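Local coordinates for GntR-family protein transcriptional regulator (Mycobacterium smegmatis, PDB 3F8M) that represses, when phosphate is available in the cell, an operon for phosphate uptake, acting as a DNA-binding GntR-family regulator with a winged helix-turn-helix, at residues D28-R31 and I32-F36. Numbering follows the deposited sequence.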
loop_
_atom_site.group_PDB
_atom_site.type_symbol
_atom_site.label_atom_id
_atom_site.label_comp_id
_atom_site.label_asym_id
_atom_site.label_seq_id
_atom_site.Cartn_x
_atom_site.Cartn_y
_atom_site.Cartn_z
ATOM N N ASP A 28 0.355 -23.669 17.833
ATOM C CA ASP A 28 -0.211 -23.170 19.108
ATOM C C ASP A 28 0.762 -23.254 20.291
ATOM O O ASP A 28 0.737 -22.410 21.194
ATOM C CB ASP A 28 -1.505 -23.912 19.479
ATOM C CG ASP A 28 -2.166 -23.333 20.735
ATOM O OD1 ASP A 28 -2.559 -22.144 20.701
ATOM O OD2 ASP A 28 -2.275 -24.049 21.763
ATOM N N GLY A 29 1.592 -24.295 20.287
ATOM C CA GLY A 29 2.508 -24.570 21.383
ATOM C C GLY A 29 3.904 -24.000 21.246
ATOM O O GLY A 29 4.703 -24.090 22.181
ATOM N N MET A 30 4.217 -23.425 20.097
ATOM C CA MET A 30 5.571 -22.946 19.854
ATOM C C MET A 30 5.666 -21.440 20.071
ATOM O O MET A 30 4.647 -20.748 20.103
ATOM C CB MET A 30 6.025 -23.314 18.435
ATOM C CG MET A 30 6.066 -24.826 18.161
ATOM S SD MET A 30 6.108 -25.311 16.411
ATOM C CE MET A 30 7.865 -25.119 15.996
ATOM N N ARG A 31 6.896 -20.959 20.207
ATOM C CA ARG A 31 7.199 -19.532 20.317
ATOM C C ARG A 31 7.687 -18.993 19.000
ATOM O O ARG A 31 8.180 -19.748 18.157
ATOM C CB ARG A 31 8.314 -19.304 21.336
ATOM C CG ARG A 31 7.927 -19.686 22.742
ATOM C CD ARG A 31 9.141 -19.600 23.656
ATOM N NE ARG A 31 8.875 -20.228 24.940
ATOM C CZ ARG A 31 9.773 -20.399 25.905
ATOM N NH1 ARG A 31 11.032 -20.009 25.743
ATOM N NH2 ARG A 31 9.408 -20.965 27.042
ATOM N N ILE A 32 7.604 -17.673 18.832
ATOM C CA ILE A 32 8.170 -17.034 17.670
ATOM C C ILE A 32 9.681 -17.376 17.576
ATOM O O ILE A 32 10.392 -17.325 18.575
ATOM C CB ILE A 32 7.912 -15.505 17.758
ATOM C CG1 ILE A 32 6.395 -15.247 17.624
ATOM C CG2 ILE A 32 8.770 -14.757 16.769
ATOM C CD1 ILE A 32 5.929 -13.792 18.015
ATOM N N GLY A 33 10.142 -17.790 16.401
ATOM C CA GLY A 33 11.534 -18.221 16.237
ATOM C C GLY A 33 11.787 -19.732 16.372
ATOM O O GLY A 33 12.824 -20.202 15.929
ATOM N N ASP A 34 10.818 -20.494 16.898
ATOM C CA ASP A 34 10.998 -21.961 17.079
ATOM C C ASP A 34 11.060 -22.672 15.704
ATOM O O ASP A 34 10.172 -22.449 14.852
ATOM C CB ASP A 34 9.828 -22.544 17.864
ATOM C CG ASP A 34 9.952 -22.350 19.355
ATOM O OD1 ASP A 34 10.997 -21.845 19.823
ATOM O OD2 ASP A 34 9.006 -22.758 20.050
ATOM N N PRO A 35 12.063 -23.561 15.494
ATOM C CA PRO A 35 12.106 -24.328 14.224
ATOM C C PRO A 35 11.287 -25.597 14.207
ATOM O O PRO A 35 11.292 -26.335 15.199
ATOM C CB PRO A 35 13.588 -24.701 14.097
ATOM C CG PRO A 35 14.079 -24.814 15.526
ATOM C CD PRO A 35 13.266 -23.796 16.335
ATOM N N PHE A 36 10.599 -25.856 13.084
ATOM C CA PHE A 36 9.879 -27.100 12.882
ATOM C C PHE A 36 10.922 -28.184 12.642
ATOM O O PHE A 36 12.003 -27.874 12.169
ATOM C CB PHE A 36 8.967 -26.984 11.643
ATOM C CG PHE A 36 7.670 -26.291 11.944
ATOM C CD1 PHE A 36 6.556 -27.016 12.329
ATOM C CD2 PHE A 36 7.591 -24.909 11.914
ATOM C CE1 PHE A 36 5.356 -26.361 12.671
ATOM C CE2 PHE A 36 6.396 -24.266 12.237
ATOM C CZ PHE A 36 5.296 -24.982 12.606
#
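Arg31 and Asp34 are the two ends of a type II beta turn, with Ile32 and Gly33 at its corners, that reverses the chain just after helix 15-29, in the winged helix-turn-helix domain of this GntR-family regulator. Ile32 has the polyproline-like backbone that the second position of a type II turn requires, and its CB points away from the preceding residues, though it still lies against Arg31 C. Gly33 follows with a positive phi, where a CB would be jammed against the carbonyl O of Ile32, so glycine suits the third position. Asp34 closes the turn twice. Asp34 N donates to Arg31 O at 3.0 Å, the bond expected between the ends of a beta turn, and the carboxylate reaches back: Asp34 OD2 accepts the backbone N-H of Arg31, 2.8 Å from Arg31 N. The second bond is nearly straight, 172° at the hydrogen, although the donor lies well above the carboxylate plane. Aspartate suits this place because one carbon beyond CB is enough to bring a carboxylate oxygen to the N-H of Arg31; its CG lies anti to the carbonyl carbon, beside the backbone N, which turns the group that way. Asp34 OD2 also comes within 3.4 Å of Met30 CB. Pro35 points its CB away, and its side chain touches Val74 of strand 72-75, while its carbonyl O lies near the Met30 methyl group. Phe36, the buried residue here, packs its ring against Leu23, Met26 and Leu27 of helix 15-29 and against the wing strand 72-75, to which the backbones of Gly33, Asp34 and Phe36 are also hydrogen-bonded. A long, flexible methionine can reach this ring: bent at chi3 (81°), the Met30 chain brings both its sulfur and its methyl over one face, a Met-aromatic contact. Met30 SD lies 4.2 Å from the centroid of the Phe36 ring. Met30 CE adds a CH-pi contact over the same face, 6° off the ring normal.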